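Local coordinates for protein sesquisabinene B synthase 2 (Santalum album, PDB 6A2A) that probably converts a prenyl diphosphate into the sesquiterpene sesquisabinene B, as a magnesium- or manganese-dependent terpene synthase of the Tpsb subfamily, at residues A[82-87]-A[239-244]; A[422-427]-A[440-445]; A[446-451]-A[515-520]. All coordinates share one frame; numbering follows the deposited sequence.

Contact 1: A[82-87]-A[239-244]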
ATOM      1  N   LEU A  82      44.202  -1.792 -10.402  1.00 26.97           N
ATOM      2  CA  LEU A  82      43.116  -2.651 -10.995  1.00 28.80           C
ATOM      3  C   LEU A  82      42.602  -3.596  -9.902  1.00 30.76           C
ATOM      4  O   LEU A  82      41.420  -3.862  -9.787  1.00 26.60           O
ATOM      5  CB  LEU A  82      43.636  -3.455 -12.170  1.00 26.05           C
ATOM      6  CG  LEU A  82      43.917  -2.702 -13.474  1.00 28.22           C
ATOM      7  CD1 LEU A  82      44.333  -3.657 -14.531  1.00 26.03           C
ATOM      8  CD2 LEU A  82      42.739  -1.876 -13.971  1.00 31.39           C
ATOM      9  N   GLU A  83      43.515  -4.128  -9.096  1.00 25.69           N
ATOM     10  CA  GLU A  83      43.129  -5.051  -8.067  1.00 27.20           C
ATOM     11  C   GLU A  83      42.228  -4.339  -7.058  1.00 27.24           C
ATOM     12  O   GLU A  83      41.231  -4.935  -6.603  1.00 27.49           O
ATOM     13  CB  GLU A  83      44.386  -5.690  -7.428  1.00 25.40           C
ATOM     14  CG  GLU A  83      45.010  -6.765  -8.245  1.00 25.68           C
ATOM     15  CD  GLU A  83      46.383  -7.212  -7.728  1.00 29.41           C
ATOM     16  OE1 GLU A  83      46.913  -6.517  -6.821  1.00 34.74           O
ATOM     17  OE2 GLU A  83      46.903  -8.217  -8.219  1.00 31.04           O
ATOM     18  N   PHE A  84      42.477  -3.063  -6.731  1.00 22.75           N
ATOM     19  CA  PHE A  84      41.735  -2.372  -5.776  1.00 25.89           C
ATOM     20  C   PHE A  84      40.316  -2.092  -6.307  1.00 26.28           C
ATOM     21  O   PHE A  84      39.339  -2.289  -5.562  1.00 26.34           O
ATOM     22  CB  PHE A  84      42.413  -1.045  -5.440  1.00 26.14           C
ATOM     23  CG  PHE A  84      41.882  -0.355  -4.226  1.00 27.80           C
ATOM     24  CD1 PHE A  84      42.243  -0.781  -2.963  1.00 27.62           C
ATOM     25  CD2 PHE A  84      41.021   0.728  -4.328  1.00 26.53           C
ATOM     26  CE1 PHE A  84      41.751  -0.159  -1.835  1.00 26.97           C
ATOM     27  CE2 PHE A  84      40.532   1.344  -3.191  1.00 31.25           C
ATOM     28  CZ  PHE A  84      40.905   0.904  -1.944  1.00 29.74           C
ATOM     29  N   ILE A  85      40.216  -1.633  -7.550  1.00 27.52           N
ATOM     30  CA  ILE A  85      38.857  -1.322  -8.093  1.00 26.72           C
ATOM     31  C   ILE A  85      38.089  -2.630  -8.378  1.00 24.73           C
ATOM     32  O   ILE A  85      36.841  -2.614  -8.318  1.00 27.29           O
ATOM     33  CB  ILE A  85      38.937  -0.398  -9.327  1.00 29.82           C
ATOM     34  CG1 ILE A  85      39.748  -1.008 -10.461  1.00 29.54           C
ATOM     35  CG2 ILE A  85      39.457   0.982  -8.944  1.00 31.19           C
ATOM     36  CD1 ILE A  85      39.497  -0.380 -11.806  1.00 37.46           C
ATOM     37  N   ASP A  86      38.759  -3.736  -8.656  1.00 25.06           N
ATOM     38  CA  ASP A  86      38.118  -5.083  -8.728  1.00 24.49           C
ATOM     39  C   ASP A  86      37.523  -5.444  -7.375  1.00 26.39           C
ATOM     40  O   ASP A  86      36.414  -5.860  -7.288  1.00 23.33           O
ATOM     41  CB  ASP A  86      39.040  -6.141  -9.277  1.00 25.55           C
ATOM     42  CG  ASP A  86      38.293  -7.420  -9.697  1.00 28.13           C
ATOM     43  OD1 ASP A  86      37.230  -7.248 -10.382  1.00 28.52           O
ATOM     44  OD2 ASP A  86      38.784  -8.559  -9.420  1.00 23.20           O
ATOM     45  N   THR A  87      38.266  -5.178  -6.296  1.00 24.55           N
ATOM     46  CA  THR A  87      37.799  -5.372  -4.904  1.00 23.28           C
ATOM     47  C   THR A  87      36.606  -4.484  -4.567  1.00 23.54           C
ATOM     48  O   THR A  87      35.615  -4.942  -3.980  1.00 22.41           O
ATOM     49  CB  THR A  87      38.972  -5.081  -3.926  1.00 24.04           C
ATOM     50  OG1 THR A  87      40.005  -5.978  -4.292  1.00 24.41           O
ATOM     51  CG2 THR A  87      38.601  -5.297  -2.489  1.00 21.69           C
ATOM     52  N   LEU A 239      41.638  -2.287   5.633  1.00 35.24           N
ATOM     53  CA  LEU A 239      40.621  -2.297   6.705  1.00 34.74           C
ATOM     54  C   LEU A 239      39.629  -1.147   6.529  1.00 29.53           C
ATOM     55  O   LEU A 239      38.523  -1.270   6.969  1.00 31.23           O
ATOM     56  CB  LEU A 239      41.271  -2.218   8.093  1.00 34.34           C
ATOM     57  CG  LEU A 239      42.039  -3.461   8.526  1.00 39.72           C
ATOM     58  CD1 LEU A 239      42.767  -3.204   9.840  1.00 40.85           C
ATOM     59  CD2 LEU A 239      41.113  -4.660   8.668  1.00 40.24           C
ATOM     60  N   THR A 240      40.028  -0.017   5.992  1.00 31.30           N
ATOM     61  CA  THR A 240      39.104   1.105   5.777  1.00 30.75           C
ATOM     62  C   THR A 240      38.051   0.704   4.716  1.00 28.62           C
ATOM     63  O   THR A 240      36.878   0.981   4.856  1.00 30.04           O
ATOM     64  CB  THR A 240      39.817   2.355   5.256  1.00 34.66           C
ATOM     65  OG1 THR A 240      40.816   2.822   6.176  1.00 38.31           O
ATOM     66  CG2 THR A 240      38.850   3.481   4.969  1.00 36.69           C
ATOM     67  N   LEU A 241      38.523   0.126   3.631  1.00 31.00           N
ATOM     68  CA  LEU A 241      37.606  -0.332   2.550  1.00 29.30           C
ATOM     69  C   LEU A 241      36.655  -1.380   3.148  1.00 32.52           C
ATOM     70  O   LEU A 241      35.442  -1.290   2.953  1.00 30.54           O
ATOM     71  CB  LEU A 241      38.402  -0.897   1.367  1.00 28.29           C
ATOM     72  CG  LEU A 241      37.546  -1.458   0.222  1.00 26.83           C
ATOM     73  CD1 LEU A 241      36.588  -0.394  -0.306  1.00 30.43           C
ATOM     74  CD2 LEU A 241      38.381  -2.005  -0.903  1.00 30.41           C
ATOM     75  N   LEU A 242      37.208  -2.346   3.894  1.00 29.99           N
ATOM     76  CA  LEU A 242      36.440  -3.415   4.497  1.00 28.59           C
ATOM     77  C   LEU A 242      35.397  -2.816   5.429  1.00 33.27           C
ATOM     78  O   LEU A 242      34.212  -3.192   5.361  1.00 27.43           O
ATOM     79  CB  LEU A 242      37.334  -4.418   5.245  1.00 29.96           C
ATOM     80  CG  LEU A 242      36.578  -5.498   6.022  1.00 29.21           C
ATOM     81  CD1 LEU A 242      35.807  -6.418   5.067  1.00 30.50           C
ATOM     82  CD2 LEU A 242      37.499  -6.322   6.914  1.00 28.74           C
ATOM     83  N   ARG A 243      35.821  -1.899   6.299  1.00 26.81           N
ATOM     84  CA  ARG A 243      34.921  -1.284   7.229  1.00 29.96           C
ATOM     85  C   ARG A 243      33.778  -0.569   6.488  1.00 26.95           C
ATOM     86  O   ARG A 243      32.608  -0.677   6.898  1.00 29.13           O
ATOM     87  CB  ARG A 243      35.689  -0.297   8.125  1.00 31.44           C
ATOM     88  CG  ARG A 243      36.496  -0.976   9.231  1.00 38.40           C
ATOM     89  CD  ARG A 243      37.448  -0.005   9.943  1.00 40.79           C
ATOM     90  NE  ARG A 243      36.740   1.082  10.621  1.00 44.32           N
ATOM     91  CZ  ARG A 243      37.131   2.355  10.620  1.00 47.25           C
ATOM     92  NH1 ARG A 243      36.326   3.293  11.097  1.00 48.57           N
ATOM     93  NH2 ARG A 243      38.303   2.690  10.106  1.00 44.02           N
ATOM     94  N   TYR A 244      34.091   0.178   5.441  1.00 28.94           N
ATOM     95  CA  TYR A 244      33.078   0.880   4.656  1.00 25.58           C
ATOM     96  C   TYR A 244      32.122  -0.137   3.987  1.00 25.50           C
ATOM     97  O   TYR A 244      30.911   0.104   3.956  1.00 27.67           O
ATOM     98  CB  TYR A 244      33.685   1.773   3.578  1.00 26.48           C
ATOM     99  CG  TYR A 244      32.651   2.536   2.789  1.00 27.24           C
ATOM    100  CD1 TYR A 244      31.760   3.396   3.404  1.00 29.93           C
ATOM    101  CD2 TYR A 244      32.503   2.323   1.435  1.00 30.15           C
ATOM    102  CE1 TYR A 244      30.752   4.030   2.698  1.00 32.62           C
ATOM    103  CE2 TYR A 244      31.517   2.978   0.706  1.00 31.26           C
ATOM    104  CZ  TYR A 244      30.626   3.810   1.343  1.00 29.01           C
ATOM    105  OH  TYR A 244      29.696   4.492   0.629  1.00 29.60           O
TER

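Contact 2: A[422-427]-A[440-445]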
ATOM      1  N   LEU A 422       8.833  -8.730 -17.180  1.00 16.07           N
ATOM      2  CA  LEU A 422       9.595  -8.030 -16.155  1.00 16.59           C
ATOM      3  C   LEU A 422      10.495  -6.967 -16.782  1.00 16.52           C
ATOM      4  O   LEU A 422      10.603  -5.882 -16.225  1.00 17.29           O
ATOM      5  CB  LEU A 422      10.413  -9.048 -15.356  1.00 16.86           C
ATOM      6  CG  LEU A 422       9.577  -9.895 -14.402  1.00 16.07           C
ATOM      7  CD1 LEU A 422      10.347 -11.100 -13.920  1.00 19.66           C
ATOM      8  CD2 LEU A 422       9.088  -9.063 -13.247  1.00 17.88           C
ATOM      9  N   LEU A 423      11.141  -7.271 -17.905  1.00 15.72           N
ATOM     10  CA  LEU A 423      12.087  -6.303 -18.516  1.00 16.72           C
ATOM     11  C   LEU A 423      11.381  -5.112 -19.176  1.00 17.84           C
ATOM     12  O   LEU A 423      11.782  -3.955 -18.994  1.00 16.12           O
ATOM     13  CB  LEU A 423      13.028  -7.006 -19.502  1.00 17.59           C
ATOM     14  CG  LEU A 423      14.145  -7.830 -18.852  1.00 16.53           C
ATOM     15  CD1 LEU A 423      14.836  -8.613 -19.933  1.00 16.86           C
ATOM     16  CD2 LEU A 423      15.141  -7.000 -18.093  1.00 16.93           C
ATOM     17  N   VAL A 424      10.344  -5.368 -19.969  1.00 16.26           N
ATOM     18  CA  VAL A 424       9.594  -4.285 -20.561  1.00 16.85           C
ATOM     19  C   VAL A 424       9.001  -3.409 -19.470  1.00 17.35           C
ATOM     20  O   VAL A 424       9.051  -2.162 -19.578  1.00 16.69           O
ATOM     21  CB  VAL A 424       8.516  -4.809 -21.507  1.00 18.64           C
ATOM     22  CG1 VAL A 424       7.554  -3.717 -21.923  1.00 19.48           C
ATOM     23  CG2 VAL A 424       9.136  -5.537 -22.688  1.00 20.73           C
ATOM     24  N   THR A 425       8.500  -4.014 -18.392  1.00 16.18           N
ATOM     25  CA  THR A 425       8.000  -3.218 -17.280  1.00 16.30           C
ATOM     26  C   THR A 425       9.123  -2.348 -16.701  1.00 16.87           C
ATOM     27  O   THR A 425       8.927  -1.176 -16.459  1.00 17.33           O
ATOM     28  CB  THR A 425       7.343  -4.088 -16.209  1.00 17.30           C
ATOM     29  OG1 THR A 425       6.255  -4.802 -16.825  1.00 16.67           O
ATOM     30  CG2 THR A 425       6.825  -3.259 -15.053  1.00 18.19           C
ATOM     31  N   SER A 426      10.302  -2.924 -16.481  1.00 16.36           N
ATOM     32  CA  SER A 426      11.426  -2.179 -15.941  1.00 16.97           C
ATOM     33  C   SER A 426      11.789  -0.977 -16.833  1.00 18.03           C
ATOM     34  O   SER A 426      12.192   0.064 -16.304  1.00 17.80           O
ATOM     35  CB  SER A 426      12.587  -3.078 -15.686  1.00 16.04           C
ATOM     36  OG  SER A 426      13.370  -3.396 -16.842  1.00 16.18           O
ATOM     37  N   TYR A 427      11.714  -1.174 -18.144  1.00 16.66           N
ATOM     38  CA  TYR A 427      12.027  -0.130 -19.121  1.00 17.36           C
ATOM     39  C   TYR A 427      10.979   1.000 -19.045  1.00 20.24           C
ATOM     40  O   TYR A 427      11.327   2.210 -18.977  1.00 21.92           O
ATOM     41  CB  TYR A 427      12.102  -0.732 -20.516  1.00 17.07           C
ATOM     42  CG  TYR A 427      12.375   0.278 -21.603  1.00 18.41           C
ATOM     43  CD1 TYR A 427      13.673   0.553 -21.997  1.00 18.71           C
ATOM     44  CD2 TYR A 427      11.345   0.849 -22.331  1.00 21.63           C
ATOM     45  CE1 TYR A 427      13.946   1.424 -23.045  1.00 22.14           C
ATOM     46  CE2 TYR A 427      11.600   1.721 -23.393  1.00 21.30           C
ATOM     47  CZ  TYR A 427      12.901   2.024 -23.737  1.00 23.27           C
ATOM     48  OH  TYR A 427      13.113   2.872 -24.796  1.00 23.47           O
ATOM     49  N   ASP A 440       6.990  -0.364 -27.770  1.00 22.82           N
ATOM     50  CA  ASP A 440       6.783  -1.355 -28.811  1.00 21.93           C
ATOM     51  C   ASP A 440       8.196  -1.909 -29.200  1.00 21.08           C
ATOM     52  O   ASP A 440       8.359  -3.142 -29.460  1.00 20.69           O
ATOM     53  CB  ASP A 440       6.151  -0.725 -30.044  1.00 26.30           C
ATOM     54  CG  ASP A 440       4.609  -0.524 -29.925  1.00 30.39           C
ATOM     55  OD1 ASP A 440       4.012  -1.068 -28.990  1.00 31.83           O
ATOM     56  OD2 ASP A 440       4.047   0.173 -30.820  1.00 36.43           O
ATOM     57  N   TYR A 441       9.156  -1.008 -29.348  1.00 21.35           N
ATOM     58  CA  TYR A 441      10.553  -1.404 -29.703  1.00 20.43           C
ATOM     59  C   TYR A 441      11.107  -2.426 -28.663  1.00 19.23           C
ATOM     60  O   TYR A 441      11.574  -3.492 -29.045  1.00 19.02           O
ATOM     61  CB  TYR A 441      11.469  -0.186 -29.790  1.00 21.76           C
ATOM     62  CG  TYR A 441      12.925  -0.552 -29.953  1.00 23.36           C
ATOM     63  CD1 TYR A 441      13.420  -1.061 -31.132  1.00 24.73           C
ATOM     64  CD2 TYR A 441      13.791  -0.445 -28.884  1.00 27.54           C
ATOM     65  CE1 TYR A 441      14.749  -1.440 -31.261  1.00 24.95           C
ATOM     66  CE2 TYR A 441      15.130  -0.768 -29.006  1.00 28.07           C
ATOM     67  CZ  TYR A 441      15.602  -1.298 -30.189  1.00 26.49           C
ATOM     68  OH  TYR A 441      16.937  -1.613 -30.282  1.00 29.36           O
ATOM     69  N   VAL A 442      11.013  -2.122 -27.396  1.00 20.98           N
ATOM     70  CA  VAL A 442      11.573  -3.046 -26.386  1.00 20.61           C
ATOM     71  C   VAL A 442      10.779  -4.359 -26.423  1.00 22.72           C
ATOM     72  O   VAL A 442      11.351  -5.385 -26.361  1.00 21.36           O
ATOM     73  CB  VAL A 442      11.619  -2.422 -24.988  1.00 22.74           C
ATOM     74  CG1 VAL A 442      12.282  -3.375 -24.007  1.00 24.70           C
ATOM     75  CG2 VAL A 442      12.369  -1.122 -25.022  1.00 26.51           C
ATOM     76  N   ASN A 443       9.458  -4.304 -26.584  1.00 19.20           N
ATOM     77  CA  ASN A 443       8.667  -5.498 -26.609  1.00 19.82           C
ATOM     78  C   ASN A 443       8.833  -6.275 -27.931  1.00 21.44           C
ATOM     79  O   ASN A 443       8.428  -7.424 -27.954  1.00 23.89           O
ATOM     80  CB  ASN A 443       7.192  -5.201 -26.326  1.00 21.51           C
ATOM     81  CG  ASN A 443       6.442  -6.430 -25.842  1.00 25.17           C
ATOM     82  OD1 ASN A 443       6.982  -7.308 -25.118  1.00 23.53           O
ATOM     83  ND2 ASN A 443       5.218  -6.563 -26.329  1.00 24.22           N
ATOM     84  N   SER A 444       9.583  -5.741 -28.905  1.00 20.60           N
ATOM     85  CA  SER A 444       9.819  -6.421 -30.203  1.00 21.51           C
ATOM     86  C   SER A 444      11.026  -7.354 -30.112  1.00 24.70           C
ATOM     87  O   SER A 444      11.323  -8.055 -31.086  1.00 25.90           O
ATOM     88  CB  SER A 444       9.991  -5.433 -31.338  1.00 21.04           C
ATOM     89  OG  SER A 444      11.184  -4.692 -31.233  1.00 22.56           O
ATOM     90  N   LEU A 445      11.685  -7.348 -28.947  1.00 22.41           N
ATOM     91  CA  LEU A 445      12.818  -8.194 -28.626  1.00 22.67           C
ATOM     92  C   LEU A 445      14.002  -7.911 -29.570  1.00 19.58           C
ATOM     93  O   LEU A 445      14.436  -8.739 -30.365  1.00 20.48           O
ATOM     94  CB  LEU A 445      12.399  -9.666 -28.636  1.00 27.84           C
ATOM     95  CG  LEU A 445      11.410 -10.111 -27.538  1.00 30.51           C
ATOM     96  CD1 LEU A 445      11.577 -11.567 -27.227  1.00 31.33           C
ATOM     97  CD2 LEU A 445      11.528  -9.291 -26.252  1.00 32.45           C
TER

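Contact 3: A[446-451]-A[515-520]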
ATOM      1  N   PRO A 446      14.585  -6.760 -29.414  1.00 18.53           N
ATOM      2  CA  PRO A 446      15.904  -6.481 -29.998  1.00 18.62           C
ATOM      3  C   PRO A 446      16.913  -7.511 -29.471  1.00 21.75           C
ATOM      4  O   PRO A 446      16.648  -8.113 -28.408  1.00 20.15           O
ATOM      5  CB  PRO A 446      16.251  -5.066 -29.579  1.00 19.94           C
ATOM      6  CG  PRO A 446      15.342  -4.794 -28.453  1.00 22.68           C
ATOM      7  CD  PRO A 446      14.128  -5.642 -28.604  1.00 20.96           C
ATOM      8  N   LEU A 447      17.946  -7.815 -30.257  1.00 19.34           N
ATOM      9  CA  LEU A 447      18.890  -8.892 -29.868  1.00 20.19           C
ATOM     10  C   LEU A 447      19.263  -8.860 -28.371  1.00 19.41           C
ATOM     11  O   LEU A 447      19.268  -9.934 -27.750  1.00 19.93           O
ATOM     12  CB  LEU A 447      20.148  -8.750 -30.722  1.00 21.13           C
ATOM     13  CG  LEU A 447      21.277  -9.752 -30.451  1.00 22.69           C
ATOM     14  CD1 LEU A 447      20.828 -11.167 -30.720  1.00 23.79           C
ATOM     15  CD2 LEU A 447      22.474  -9.400 -31.322  1.00 24.74           C
ATOM     16  N   PHE A 448      19.599  -7.715 -27.835  1.00 19.26           N
ATOM     17  CA  PHE A 448      20.036  -7.567 -26.424  1.00 21.44           C
ATOM     18  C   PHE A 448      18.997  -8.161 -25.474  1.00 22.76           C
ATOM     19  O   PHE A 448      19.336  -8.866 -24.563  1.00 21.08           O
ATOM     20  CB  PHE A 448      20.189  -6.091 -26.091  1.00 21.89           C
ATOM     21  CG  PHE A 448      20.780  -5.766 -24.748  1.00 22.10           C
ATOM     22  CD1 PHE A 448      21.948  -6.361 -24.321  1.00 23.08           C
ATOM     23  CD2 PHE A 448      20.190  -4.818 -23.938  1.00 22.03           C
ATOM     24  CE1 PHE A 448      22.496  -6.036 -23.097  1.00 20.90           C
ATOM     25  CE2 PHE A 448      20.739  -4.496 -22.718  1.00 22.93           C
ATOM     26  CZ  PHE A 448      21.888  -5.111 -22.306  1.00 19.26           C
ATOM     27  N   VAL A 449      17.759  -7.817 -25.699  1.00 21.33           N
ATOM     28  CA  VAL A 449      16.655  -8.283 -24.820  1.00 21.11           C
ATOM     29  C   VAL A 449      16.360  -9.753 -25.109  1.00 19.78           C
ATOM     30  O   VAL A 449      16.145 -10.493 -24.183  1.00 19.36           O
ATOM     31  CB  VAL A 449      15.426  -7.392 -25.026  1.00 20.39           C
ATOM     32  CG1 VAL A 449      14.290  -7.818 -24.134  1.00 24.27           C
ATOM     33  CG2 VAL A 449      15.788  -5.942 -24.820  1.00 25.03           C
ATOM     34  N   ARG A 450      16.363 -10.141 -26.357  1.00 19.67           N
ATOM     35  CA  ARG A 450      16.074 -11.540 -26.730  1.00 19.24           C
ATOM     36  C   ARG A 450      17.100 -12.466 -26.060  1.00 17.96           C
ATOM     37  O   ARG A 450      16.712 -13.460 -25.556  1.00 16.31           O
ATOM     38  CB  ARG A 450      16.129 -11.692 -28.247  1.00 21.00           C
ATOM     39  CG  ARG A 450      15.547 -12.990 -28.773  1.00 23.25           C
ATOM     40  CD  ARG A 450      15.814 -13.189 -30.249  1.00 29.07           C
ATOM     41  NE  ARG A 450      15.122 -14.335 -30.784  1.00 30.42           N
ATOM     42  CZ  ARG A 450      15.594 -15.204 -31.665  1.00 32.49           C
ATOM     43  NH1 ARG A 450      14.872 -16.271 -31.940  1.00 34.34           N
ATOM     44  NH2 ARG A 450      16.750 -15.024 -32.279  1.00 27.86           N
ATOM     45  N   ALA A 451      18.358 -12.096 -26.114  1.00 18.32           N
ATOM     46  CA  ALA A 451      19.445 -12.893 -25.509  1.00 18.02           C
ATOM     47  C   ALA A 451      19.169 -13.075 -24.010  1.00 17.80           C
ATOM     48  O   ALA A 451      19.240 -14.180 -23.528  1.00 19.07           O
ATOM     49  CB  ALA A 451      20.760 -12.208 -25.766  1.00 18.97           C
ATOM     50  N   SER A 515      23.334   1.295 -28.031  1.00 50.24           N
ATOM     51  CA  SER A 515      22.252   2.239 -28.356  1.00 44.20           C
ATOM     52  C   SER A 515      21.141   1.426 -29.021  1.00 39.17           C
ATOM     53  O   SER A 515      21.418   0.510 -29.776  1.00 47.41           O
ATOM     54  CB  SER A 515      22.752   3.399 -29.210  1.00 54.55           C
ATOM     55  OG  SER A 515      21.892   3.663 -30.315  1.00 57.62           O
ATOM     56  N   PRO A 516      19.893   1.752 -28.738  1.00 35.98           N
ATOM     57  CA  PRO A 516      19.383   2.923 -28.036  1.00 33.39           C
ATOM     58  C   PRO A 516      19.255   2.815 -26.513  1.00 32.74           C
ATOM     59  O   PRO A 516      18.786   3.761 -25.873  1.00 34.81           O
ATOM     60  CB  PRO A 516      17.991   3.054 -28.657  1.00 37.41           C
ATOM     61  CG  PRO A 516      17.564   1.639 -28.839  1.00 37.01           C
ATOM     62  CD  PRO A 516      18.823   0.929 -29.282  1.00 37.86           C
ATOM     63  N   PHE A 517      19.704   1.704 -25.917  1.00 29.03           N
ATOM     64  CA  PHE A 517      19.507   1.521 -24.482  1.00 27.68           C
ATOM     65  C   PHE A 517      20.548   2.275 -23.653  1.00 27.74           C
ATOM     66  O   PHE A 517      21.660   2.523 -24.103  1.00 27.48           O
ATOM     67  CB  PHE A 517      19.501   0.019 -24.200  1.00 28.11           C
ATOM     68  CG  PHE A 517      18.346  -0.703 -24.835  1.00 23.11           C
ATOM     69  CD1 PHE A 517      17.058  -0.304 -24.534  1.00 26.18           C
ATOM     70  CD2 PHE A 517      18.543  -1.778 -25.680  1.00 26.46           C
ATOM     71  CE1 PHE A 517      15.983  -0.972 -25.081  1.00 26.92           C
ATOM     72  CE2 PHE A 517      17.458  -2.469 -26.205  1.00 27.49           C
ATOM     73  CZ  PHE A 517      16.187  -2.025 -25.950  1.00 27.51           C
ATOM     74  N   ALA A 518      20.139   2.641 -22.458  1.00 27.82           N
ATOM     75  CA  ALA A 518      20.959   3.331 -21.475  1.00 28.10           C
ATOM     76  C   ALA A 518      20.805   2.650 -20.121  1.00 27.23           C
ATOM     77  O   ALA A 518      19.887   1.856 -19.908  1.00 23.36           O
ATOM     78  CB  ALA A 518      20.528   4.763 -21.340  1.00 28.58           C
ATOM     79  N   GLU A 519      21.630   3.073 -19.193  1.00 25.55           N
ATOM     80  CA  GLU A 519      21.373   2.761 -17.766  1.00 25.85           C
ATOM     81  C   GLU A 519      20.061   3.394 -17.307  1.00 25.58           C
ATOM     82  O   GLU A 519      19.717   4.496 -17.725  1.00 26.00           O
ATOM     83  CB  GLU A 519      22.538   3.251 -16.904  1.00 24.64           C
ATOM     84  CG  GLU A 519      23.848   2.550 -17.245  1.00 25.66           C
ATOM     85  CD  GLU A 519      23.938   1.076 -16.908  1.00 27.61           C
ATOM     86  OE1 GLU A 519      22.941   0.521 -16.348  1.00 28.18           O
ATOM     87  OE2 GLU A 519      24.954   0.456 -17.255  1.00 25.70           O
ATOM     88  N   PRO A 520      19.318   2.739 -16.418  1.00 22.26           N
ATOM     89  CA  PRO A 520      19.672   1.482 -15.767  1.00 20.84           C
ATOM     90  C   PRO A 520      19.181   0.201 -16.465  1.00 21.44           C
ATOM     91  O   PRO A 520      19.534  -0.913 -16.052  1.00 21.78           O
ATOM     92  CB  PRO A 520      18.960   1.560 -14.416  1.00 20.94           C
ATOM     93  CG  PRO A 520      17.745   2.389 -14.724  1.00 22.54           C
ATOM     94  CD  PRO A 520      18.230   3.413 -15.732  1.00 21.73           C
TER

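Contact 1: A[82-87]-A[239-244]
L241 sends one methyl, CD2, into the angle between F84 and T87, and every cross-segment contact within 4.5 Å runs through that single carbon. CD2 of L241 lies 3.7 Å from the CG2 methyl of T87 and 4.0 Å from CE1 of F84, meeting the ring obliquely at its CE1/CZ end. F84 and L241 approach from opposite directions. The phenyl reaches across because CG of F84 stands anti to its backbone N (chi1 -167°), which brings the ring end nearer than its CB direction alone would suggest.

The polar interactions stay inside helix 78-90. OG1 of T87 donates to O of E83 at 2.8 Å, and T87 N reaches the same oxygen from the other face of its carbonyl plane. The hydroxyl is thus turned back onto its own helix, leaving CG2 for the leucine. Y231 of helix 220-232 touches both T87 and L241.

This is a plain interhelical contact on the terpene synthase N-terminal domain, to which helix 78-90 belongs, away from the metal-binding residues. Between the two segments 131 Å² is buried with no hydrogen bond or salt bridge across, so the contact probably rests on dispersion and the burial of hydrocarbon.

Contact 2: A[422-427]-A[440-445]
V442 places its CG2 methyl squarely over one face of the Y427 ring, a CH-pi contact in which the carbon lies 3.3 Å from the ring centroid and 8° off the ring normal. CG2 is almost equally far from all six ring carbons, from 3.4 to 3.7 Å, as a centred methyl should be. Two torsions produce this fit. Y427 extends its ring with CG anti to the backbone N (chi1 178°), and V442 has CG1 in the equivalent position (chi1 -176°), which leaves CG2 beside its own backbone N and directed at the tyrosine.

The other branch of the valine, CG1, meets CG2 of V424 at 4.0 Å, so V442 divides its methyls between two residues about one helical turn apart. That same V424 methyl also lies 3.7 Å from OD1 of N443, the two side chains crossing at about a right angle. The backbones are close at this point, with 6.2 Å between the CA atoms of V424 and N443. ND2 of N443 is bound to D386 of helix 377-400, a hydrogen bond that restrains the rotation of the amide, while F521 meets Y427 edge-to-face.

L445 is the first residue to leave helical backbone angles, with positive phi. The arrangement is that of two successive helices, 419-430 and 436-443, folded back on each other through a short connection, in the all-helical metal-binding domain of a class I terpene synthase and away from the metal-binding residues.

Contact 3: A[446-451]-A[515-520]
F517 reaches from its loop to the start of helix 447-462, where its ring meets P446, F448 and V449. These three contacts form the tight part. CG of P446 comes to the ring edge, close to the ring plane, 3.8 Å from CZ of F517. CD2 of F448 approaches CD2 of F517 at 3.9 Å, the two side chains meeting at a slant, with neither ring presenting a clear face or edge to the other. CG2 of V449 is a little farther off, 4.1 Å from CE2 of F517. The ring is thus met at CD2, CE2 and CZ, along one side of the phenyl. It is brought there by a chi1 of -65°, with CG opposite the carbonyl carbon.

On the loose side the loop runs out towards solvent: S515, P516, A518 and E519 are exposed, and the backbones remain well apart, 9.3 Å between the CA atoms of F448 and F517. Cis peptide bonds precede both P516 and P520, on each side of the buried phenylalanine. Putting an alanine in place of F517 would probably open a gap beside P446 and V449 and take away one neighbour of the F448 ring.

P446 occupies the N-cap position of helix 447-462, within the metal-binding domain region of the terpene synthase fold. Away from the metal-binding residues, the contact joins this helix start to the loop between helices 489-510 and 521-535. Helix 521-535 packs on F448, V449 and F517, helix 489-510 supplies L507 and C510 against F448, and V442 of helix 436-443 touches F517.

In the fold
From the N terminus, contact 1 comes first, where the start of helix 239-270 returns to helix 78-90 and closes a span of 151 residues, just over half of it helical. Contact 2 is a short closure, pairing helices 419-430 and 436-443 across 12 residues. Contact 3 opens directly after it and spans 63 residues, joining the start of helix 447-462 to the loop leading into helix 521-535. The three run in series, none nested or crossed. Contacts 2 and 3 are adjacent, their centres about 9 Å apart, and touch where Y441 packs on P446, P516 and F517. Contact 1 is remote, its centre about 36 Å from that of contact 2 and on the opposite side of the chain's centre.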